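Long-range contacts in carbamate kinase (Mycoplasma penetrans, PDB 4AXS), which probably transfers a phosphate group reversibly between carbamoyl phosphate and ADP, yielding ATP and carbamate: residues Ala51-Gln59 and Ala114-Ile124; Asp273-Ile281 and Ile295-Asn303. All coordinates share one frame; numbering follows the deposited sequence.

Interaction 1 (Ala51-Gln59 and Ala114-Ile124); sequences AAKIAALIQ and AISNELKKLNI
A51 opens the contact by setting its methyl group on the backbone of the partner helix, CB lying 3.7 Å from I115 CA and close to the CB of A114 and the CG of E118. One residue on, A52 meets E118 alone. The glutamate passes over the backbone of A52, its CG 3.3 Å from A52 N, and a bend at chi2 (-55°) lays the carboxylate alongside A52, with OE1 3.7 Å from A52 CB. Here E118 packs largely through its methylenes, while OE2 faces K121 of its own segment in a long salt bridge. I54 turns inward, and its CG2 crosses the end of I115 at CD1 (3.7 Å). A55 lies at the centre, where its methyl fits between E118 CB, L119 CD2 and L122 CD1, the last at 3.4 Å. I58 meets the same CD2 of L119 at about a right angle, with CG1 3.8 Å away. Q59 finishes the row: its CG touches I124 CD1 (3.6 Å), and its extended chain carries OE1 across the side chain of L122. A Schellman motif with N123 as its C-prime residue, closed by I124 N to L119 O and N123 N to K120 O, ends the second helix just before I124. The small side chains of A51, A52 and A55 are consistent with the short 8.2 Å separation of the segment axes, which cross at -49°. Helix 48-59 lies against edge strand 64-68 of the mixed central sheet, and helix 96-121 packs on it and on strands 128-130 and 205-207. This layering of helices against a mainly parallel sheet is consistent with the alpha/beta fold of the amino acid kinase family.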
loop_
_atom_site.group_PDB
_atom_site.type_symbol
_atom_site.label_atom_id
_atom_site.label_comp_id
_atom_site.label_asym_id
_atom_site.label_seq_id
_atom_site.Cartn_x
_atom_site.Cartn_y
_atom_site.Cartn_z
ATOM N N ALA A 51 -16.950 -4.371 -5.568
ATOM C CA ALA A 51 -16.151 -4.458 -6.781
ATOM C C ALA A 51 -17.033 -4.662 -8.009
ATOM O O ALA A 51 -16.928 -3.921 -8.989
ATOM C CB ALA A 51 -15.108 -5.574 -6.664
ATOM N N ALA A 52 -17.897 -5.669 -7.961
ATOM C CA ALA A 52 -18.842 -5.886 -9.053
ATOM C C ALA A 52 -19.635 -4.603 -9.379
ATOM O O ALA A 52 -19.787 -4.237 -10.553
ATOM C CB ALA A 52 -19.774 -7.045 -8.734
ATOM N N LYS A 53 -20.122 -3.913 -8.346
ATOM C CA LYS A 53 -20.791 -2.633 -8.566
ATOM C C LYS A 53 -19.841 -1.631 -9.238
ATOM O O LYS A 53 -20.237 -0.926 -10.170
ATOM C CB LYS A 53 -21.353 -2.037 -7.266
ATOM C CG LYS A 53 -22.146 -2.989 -6.373
ATOM C CD LYS A 53 -23.587 -3.228 -6.818
ATOM C CE LYS A 53 -24.429 -3.691 -5.614
ATOM N NZ LYS A 53 -25.672 -4.452 -5.966
ATOM N N ILE A 54 -18.593 -1.563 -8.777
ATOM C CA ILE A 54 -17.628 -0.640 -9.384
ATOM C C ILE A 54 -17.352 -1.011 -10.839
ATOM O O ILE A 54 -17.244 -0.141 -11.703
ATOM C CB ILE A 54 -16.296 -0.572 -8.601
ATOM C CG1 ILE A 54 -16.484 0.206 -7.298
ATOM C CG2 ILE A 54 -15.230 0.110 -9.438
ATOM C CD1 ILE A 54 -15.536 -0.173 -6.202
ATOM N N ALA A 55 -17.242 -2.307 -11.106
ATOM C CA ALA A 55 -17.027 -2.770 -12.465
ATOM C C ALA A 55 -18.107 -2.216 -13.392
ATOM O O ALA A 55 -17.794 -1.617 -14.424
ATOM C CB ALA A 55 -17.004 -4.287 -12.509
ATOM N N ALA A 56 -19.371 -2.391 -13.002
ATOM C CA ALA A 56 -20.515 -2.039 -13.857
ATOM C C ALA A 56 -20.576 -0.574 -14.283
ATOM O O ALA A 56 -21.081 -0.265 -15.361
ATOM C CB ALA A 56 -21.828 -2.454 -13.207
ATOM N N LEU A 57 -20.075 0.323 -13.439
ATOM C CA LEU A 57 -20.051 1.742 -13.769
ATOM C C LEU A 57 -18.977 2.027 -14.808
ATOM O O LEU A 57 -19.163 2.859 -15.702
ATOM C CB LEU A 57 -19.807 2.591 -12.518
ATOM C CG LEU A 57 -20.857 2.530 -11.406
ATOM C CD1 LEU A 57 -20.395 3.315 -10.204
ATOM C CD2 LEU A 57 -22.212 3.047 -11.891
ATOM N N ILE A 58 -17.848 1.334 -14.676
ATOM C CA ILE A 58 -16.743 1.476 -15.617
ATOM C C ILE A 58 -17.224 1.098 -17.012
ATOM O O ILE A 58 -16.676 1.562 -18.022
ATOM C CB ILE A 58 -15.566 0.567 -15.261
ATOM C CG1 ILE A 58 -15.178 0.721 -13.787
ATOM C CG2 ILE A 58 -14.391 0.866 -16.171
ATOM C CD1 ILE A 58 -14.651 2.088 -13.434
ATOM N N GLN A 59 -18.242 0.238 -17.056
ATOM C CA GLN A 59 -18.957 -0.052 -18.290
ATOM C C GLN A 59 -19.902 0.991 -18.880
ATOM O O GLN A 59 -19.909 1.223 -20.093
ATOM C CB GLN A 59 -19.966 -1.173 -18.074
ATOM C CG GLN A 59 -19.378 -2.556 -18.033
ATOM C CD GLN A 59 -20.442 -3.620 -18.222
ATOM O OE1 GLN A 59 -20.135 -4.789 -18.456
ATOM N NE2 GLN A 59 -21.712 -3.213 -18.127
ATOM N N ALA A 114 -10.119 -8.072 -6.242
ATOM C CA ALA A 114 -11.546 -8.161 -6.508
ATOM C C ALA A 114 -12.004 -7.263 -7.649
ATOM O O ALA A 114 -12.769 -7.690 -8.523
ATOM C CB ALA A 114 -12.325 -7.869 -5.253
ATOM N N ILE A 115 -11.537 -6.024 -7.657
ATOM C CA ILE A 115 -12.037 -5.088 -8.652
ATOM C C ILE A 115 -11.381 -5.360 -9.999
ATOM O O ILE A 115 -11.999 -5.186 -11.052
ATOM C CB ILE A 115 -11.843 -3.625 -8.226
ATOM C CG1 ILE A 115 -12.228 -2.692 -9.365
ATOM C CG2 ILE A 115 -10.391 -3.378 -7.844
ATOM C CD1 ILE A 115 -11.830 -1.269 -9.120
ATOM N N SER A 116 -10.123 -5.781 -9.960
ATOM C CA SER A 116 -9.455 -6.280 -11.154
ATOM C C SER A 116 -10.263 -7.472 -11.661
ATOM O O SER A 116 -10.644 -7.532 -12.832
ATOM C CB SER A 116 -8.016 -6.710 -10.829
ATOM O OG SER A 116 -7.099 -5.625 -10.901
ATOM N N ASN A 117 -10.536 -8.411 -10.761
ATOM C CA ASN A 117 -11.269 -9.614 -11.116
ATOM C C ASN A 117 -12.613 -9.309 -11.778
ATOM O O ASN A 117 -12.905 -9.827 -12.859
ATOM C CB ASN A 117 -11.465 -10.499 -9.891
ATOM C CG ASN A 117 -10.331 -11.475 -9.697
ATOM O OD1 ASN A 117 -9.383 -11.503 -10.486
ATOM N ND2 ASN A 117 -10.419 -12.294 -8.649
ATOM N N GLU A 118 -13.422 -8.464 -11.135
ATOM C CA GLU A 118 -14.733 -8.110 -11.674
ATOM C C GLU A 118 -14.642 -7.461 -13.053
ATOM O O GLU A 118 -15.416 -7.791 -13.946
ATOM C CB GLU A 118 -15.501 -7.191 -10.718
ATOM C CG GLU A 118 -15.856 -7.823 -9.387
ATOM C CD GLU A 118 -16.627 -9.115 -9.547
ATOM O OE1 GLU A 118 -17.369 -9.230 -10.544
ATOM O OE2 GLU A 118 -16.489 -10.014 -8.683
ATOM N N LEU A 119 -13.706 -6.533 -13.225
ATOM C CA LEU A 119 -13.521 -5.887 -14.524
ATOM C C LEU A 119 -13.225 -6.908 -15.626
ATOM O O LEU A 119 -13.590 -6.696 -16.783
ATOM C CB LEU A 119 -12.410 -4.830 -14.472
ATOM C CG LEU A 119 -12.729 -3.561 -13.678
ATOM C CD1 LEU A 119 -11.506 -2.674 -13.503
ATOM C CD2 LEU A 119 -13.871 -2.780 -14.328
ATOM N N LYS A 120 -12.570 -8.011 -15.266
ATOM C CA LYS A 120 -12.231 -9.046 -16.243
ATOM C C LYS A 120 -13.446 -9.886 -16.645
ATOM O O LYS A 120 -13.531 -10.346 -17.789
ATOM C CB LYS A 120 -11.093 -9.945 -15.735
ATOM C CG LYS A 120 -9.744 -9.255 -15.658
ATOM C CD LYS A 120 -8.735 -10.046 -14.806
ATOM C CE LYS A 120 -8.072 -11.200 -15.561
ATOM N NZ LYS A 120 -7.366 -10.718 -16.783
ATOM N N LYS A 121 -14.381 -10.089 -15.715
ATOM C CA LYS A 121 -15.614 -10.824 -16.030
ATOM C C LYS A 121 -16.332 -10.151 -17.185
ATOM O O LYS A 121 -17.002 -10.804 -17.983
ATOM C CB LYS A 121 -16.552 -10.913 -14.823
ATOM C CG LYS A 121 -15.926 -11.568 -13.621
ATOM C CD LYS A 121 -16.940 -11.915 -12.557
ATOM C CE LYS A 121 -16.247 -12.612 -11.397
ATOM N NZ LYS A 121 -17.172 -13.357 -10.505
ATOM N N LEU A 122 -16.170 -8.836 -17.266
ATOM C CA LEU A 122 -16.810 -8.024 -18.289
ATOM C C LEU A 122 -15.867 -7.830 -19.466
ATOM O O LEU A 122 -16.113 -6.990 -20.343
ATOM C CB LEU A 122 -17.174 -6.660 -17.706
ATOM C CG LEU A 122 -17.664 -6.731 -16.262
ATOM C CD1 LEU A 122 -17.749 -5.344 -15.644
ATOM C CD2 LEU A 122 -19.006 -7.450 -16.208
ATOM N N ASN A 123 -14.784 -8.602 -19.472
ATOM C CA ASN A 123 -13.756 -8.455 -20.482
ATOM C C ASN A 123 -13.443 -6.994 -20.782
ATOM O O ASN A 123 -13.413 -6.570 -21.940
ATOM C CB ASN A 123 -14.143 -9.198 -21.757
ATOM C CG ASN A 123 -13.195 -10.330 -22.067
ATOM O OD1 ASN A 123 -13.511 -11.497 -21.838
ATOM N ND2 ASN A 123 -12.007 -9.989 -22.566
ATOM N N ILE A 124 -13.223 -6.227 -19.723
ATOM C CA ILE A 124 -12.752 -4.856 -19.863
ATOM C C ILE A 124 -11.250 -4.787 -19.559
ATOM O O ILE A 124 -10.730 -5.544 -18.728
ATOM C CB ILE A 124 -13.528 -3.885 -18.941
ATOM C CG1 ILE A 124 -15.021 -4.239 -18.924
ATOM C CG2 ILE A 124 -13.308 -2.439 -19.384
ATOM C CD1 ILE A 124 -15.865 -3.385 -17.983
#

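Interaction 2 (Asp273-Ile281 and Ile295-Asn303); sequences DVKALNNFI and IKAAMGFVN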
loop_
_atom_site.group_PDB
_atom_site.type_symbol
_atom_site.label_atom_id
_atom_site.label_comp_id
_atom_site.label_asym_id
_atom_site.label_seq_id
_atom_site.Cartn_x
_atom_site.Cartn_y
_atom_site.Cartn_z
ATOM N N ASP A 273 -30.498 20.008 0.068
ATOM C CA ASP A 273 -29.441 20.968 -0.224
ATOM C C ASP A 273 -28.805 21.431 1.080
ATOM O O ASP A 273 -29.266 21.108 2.185
ATOM C CB ASP A 273 -29.757 22.175 -1.106
ATOM C CG ASP A 273 -30.956 22.983 -0.607
ATOM O OD1 ASP A 273 -31.086 23.272 0.615
ATOM O OD2 ASP A 273 -31.774 23.362 -1.465
ATOM N N VAL A 274 -27.752 22.225 0.917
ATOM C CA VAL A 274 -26.893 22.654 2.008
ATOM C C VAL A 274 -27.683 23.502 2.984
ATOM O O VAL A 274 -27.622 23.290 4.204
ATOM C CB VAL A 274 -25.691 23.468 1.454
ATOM C CG1 VAL A 274 -24.621 23.673 2.517
ATOM C CG2 VAL A 274 -25.124 22.783 0.220
ATOM N N LYS A 275 -28.429 24.460 2.434
ATOM C CA LYS A 275 -29.295 25.331 3.229
ATOM C C LYS A 275 -30.113 24.537 4.246
ATOM O O LYS A 275 -30.099 24.851 5.437
ATOM C CB LYS A 275 -30.222 26.153 2.318
ATOM C CG LYS A 275 -31.080 27.177 3.051
ATOM C CD LYS A 275 -32.135 27.821 2.136
ATOM C CE LYS A 275 -33.255 28.491 2.969
ATOM N NZ LYS A 275 -34.196 29.299 2.144
ATOM N N ALA A 276 -30.812 23.501 3.790
ATOM C CA ALA A 276 -31.651 22.704 4.698
ATOM C C ALA A 276 -30.808 21.854 5.651
ATOM O O ALA A 276 -31.083 21.789 6.857
ATOM C CB ALA A 276 -32.608 21.832 3.914
ATOM N N LEU A 277 -29.779 21.202 5.105
ATOM C CA LEU A 277 -28.893 20.381 5.926
ATOM C C LEU A 277 -28.339 21.190 7.078
ATOM O O LEU A 277 -28.215 20.693 8.194
ATOM C CB LEU A 277 -27.767 19.785 5.102
ATOM C CG LEU A 277 -28.058 18.403 4.508
ATOM C CD1 LEU A 277 -29.048 17.638 5.364
ATOM C CD2 LEU A 277 -28.557 18.501 3.095
ATOM N N ASN A 278 -28.048 22.456 6.822
ATOM C CA ASN A 278 -27.591 23.338 7.895
ATOM C C ASN A 278 -28.580 23.506 9.058
ATOM O O ASN A 278 -28.189 23.468 10.227
ATOM C CB ASN A 278 -27.103 24.680 7.327
ATOM C CG ASN A 278 -25.708 24.562 6.704
ATOM O OD1 ASN A 278 -25.482 24.962 5.560
ATOM N ND2 ASN A 278 -24.774 23.973 7.453
ATOM N N ASN A 279 -29.860 23.661 8.736
ATOM C CA ASN A 279 -30.894 23.679 9.764
ATOM C C ASN A 279 -31.030 22.322 10.441
ATOM O O ASN A 279 -30.997 22.223 11.675
ATOM C CB ASN A 279 -32.229 24.121 9.172
ATOM C CG ASN A 279 -32.161 25.512 8.594
ATOM O OD1 ASN A 279 -31.576 26.411 9.201
ATOM N ND2 ASN A 279 -32.749 25.703 7.410
ATOM N N PHE A 280 -31.176 21.274 9.636
ATOM C CA PHE A 280 -31.256 19.928 10.185
ATOM C C PHE A 280 -30.117 19.686 11.176
ATOM O O PHE A 280 -30.309 19.078 12.235
ATOM C CB PHE A 280 -31.215 18.886 9.066
ATOM C CG PHE A 280 -32.481 18.801 8.265
ATOM C CD1 PHE A 280 -33.727 18.971 8.881
ATOM C CD2 PHE A 280 -32.439 18.522 6.903
ATOM C CE1 PHE A 280 -34.921 18.883 8.143
ATOM C CE2 PHE A 280 -33.623 18.429 6.160
ATOM C CZ PHE A 280 -34.870 18.613 6.785
ATOM N N ILE A 281 -28.932 20.176 10.824
ATOM C CA ILE A 281 -27.745 20.034 11.660
ATOM C C ILE A 281 -27.860 20.879 12.929
ATOM O O ILE A 281 -27.431 20.465 14.009
ATOM C CB ILE A 281 -26.478 20.446 10.877
ATOM C CG1 ILE A 281 -26.199 19.446 9.753
ATOM C CG2 ILE A 281 -25.278 20.581 11.811
ATOM C CD1 ILE A 281 -25.149 19.906 8.782
ATOM N N ILE A 295 -22.672 13.599 6.049
ATOM C CA ILE A 295 -23.465 14.718 5.595
ATOM C C ILE A 295 -22.564 15.910 5.324
ATOM O O ILE A 295 -22.553 16.462 4.219
ATOM C CB ILE A 295 -24.496 15.109 6.667
ATOM C CG1 ILE A 295 -25.543 14.001 6.820
ATOM C CG2 ILE A 295 -25.141 16.460 6.336
ATOM C CD1 ILE A 295 -26.200 13.602 5.523
ATOM N N LYS A 296 -21.813 16.301 6.342
ATOM C CA LYS A 296 -20.940 17.454 6.241
ATOM C C LYS A 296 -19.963 17.318 5.072
ATOM O O LYS A 296 -19.833 18.224 4.243
ATOM C CB LYS A 296 -20.190 17.651 7.553
ATOM C CG LYS A 296 -21.061 18.145 8.698
ATOM C CD LYS A 296 -20.334 18.036 10.039
ATOM C CE LYS A 296 -20.618 19.228 10.948
ATOM N NZ LYS A 296 -19.950 19.081 12.281
ATOM N N ALA A 297 -19.291 16.174 4.999
ATOM C CA ALA A 297 -18.409 15.880 3.868
ATOM C C ALA A 297 -19.137 15.938 2.522
ATOM O O ALA A 297 -18.566 16.358 1.525
ATOM C CB ALA A 297 -17.724 14.519 4.052
ATOM N N ALA A 298 -20.390 15.506 2.488
ATOM C CA ALA A 298 -21.165 15.574 1.254
ATOM C C ALA A 298 -21.455 17.025 0.890
ATOM O O ALA A 298 -21.495 17.385 -0.288
ATOM C CB ALA A 298 -22.450 14.788 1.384
ATOM N N MET A 299 -21.652 17.848 1.916
ATOM C CA MET A 299 -21.899 19.276 1.730
ATOM C C MET A 299 -20.636 19.954 1.195
ATOM O O MET A 299 -20.678 20.694 0.201
ATOM C CB MET A 299 -22.355 19.911 3.057
ATOM C CG MET A 299 -23.750 19.442 3.486
ATOM S SD MET A 299 -24.312 19.753 5.184
ATOM C CE MET A 299 -24.294 21.538 5.346
ATOM N N GLY A 300 -19.508 19.671 1.846
ATOM C CA GLY A 300 -18.245 20.275 1.476
ATOM C C GLY A 300 -17.908 20.098 0.008
ATOM O O GLY A 300 -17.198 20.919 -0.575
ATOM N N PHE A 301 -18.425 19.029 -0.593
ATOM C CA PHE A 301 -18.100 18.703 -1.980
ATOM C C PHE A 301 -19.021 19.391 -2.991
ATOM O O PHE A 301 -18.544 19.961 -3.975
ATOM C CB PHE A 301 -18.095 17.186 -2.197
ATOM C CG PHE A 301 -18.080 16.782 -3.651
ATOM C CD1 PHE A 301 -16.944 16.976 -4.431
ATOM C CD2 PHE A 301 -19.200 16.202 -4.234
ATOM C CE1 PHE A 301 -16.928 16.611 -5.762
ATOM C CE2 PHE A 301 -19.190 15.829 -5.565
ATOM C CZ PHE A 301 -18.047 16.035 -6.332
ATOM N N VAL A 302 -20.334 19.343 -2.748
ATOM C CA VAL A 302 -21.294 19.952 -3.681
ATOM C C VAL A 302 -21.402 21.467 -3.528
ATOM O O VAL A 302 -21.880 22.146 -4.434
ATOM C CB VAL A 302 -22.721 19.351 -3.563
ATOM C CG1 VAL A 302 -22.687 17.850 -3.760
ATOM C CG2 VAL A 302 -23.368 19.720 -2.224
ATOM N N ASN A 303 -20.952 21.994 -2.392
ATOM C CA ASN A 303 -21.142 23.413 -2.085
ATOM C C ASN A 303 -20.584 24.345 -3.165
ATOM O O ASN A 303 -19.375 24.335 -3.454
ATOM C CB ASN A 303 -20.550 23.766 -0.719
ATOM C CG ASN A 303 -21.191 25.002 -0.108
ATOM O OD1 ASN A 303 -20.506 25.874 0.436
ATOM N ND2 ASN A 303 -22.516 25.086 -0.202
#
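M299 is the knob of this contact, its side chain seated in a hole formed by V274, L277, N278 and I281 of the neighbouring helix. Its thioether divides the work. The sulphur SD lies 3.5 Å from L277 CB and 3.7 Å from I281 CD1, the methionine and isoleucine side chains reaching toward each other tip to tip, whereas the terminal methyl CE, swung aside by the bend at chi3 (61°), reaches V274 CG1 at 3.6 Å and passes the side chain of N278. Beneath this knob the packing continues inward: L277 CG stands 4.0 Å from I295 CG2, the two side chains crossing at about a right angle, and I295 in turn rests on I312 and I330 of the central sheet. On this inner side too, V274 CG2 is 4.3 Å from CG2 of the buried V302, which packs on A310 and I330. The solvent side is thinner. I281 CD1 only grazes K296 CG, at 4.5 Å, on an exposed lysine. N303 is exposed as well, although its ND2 comes within 3.5 Å of V274 CG2, a polar group against a methyl. The helix of V274 is capped by D273, whose OD1 accepts from A276 N. The helices run nearly antiparallel, at 154°, and their axes come no nearer than 10.8 Å, a separation spanned by the long methionine and branched aliphatic side chains. Contact between them is chiefly apolar, so the association probably depends on shape fit and burial of the thioether and aliphatic groups more than on directed polar bonds.

Both contacts join helix to helix, yet they use different elements, lie in series along the chain, and sit 32 Å apart between centres, with nearest atoms about 13 Å apart. Each is partly buried and has one helix against the central sheet: in interaction 1 helix 48-59 packs on the edge strand 64-68, while in interaction 2 helix 292-302 packs on strands 309-313 and 328-330 toward the other edge. Interaction 1 brings small residues together at short range, and its helix 96-121 also meets the second subunit. Interaction 2 spans a wider gap with larger side chains, and neither of its segments touches another chain of the assembly.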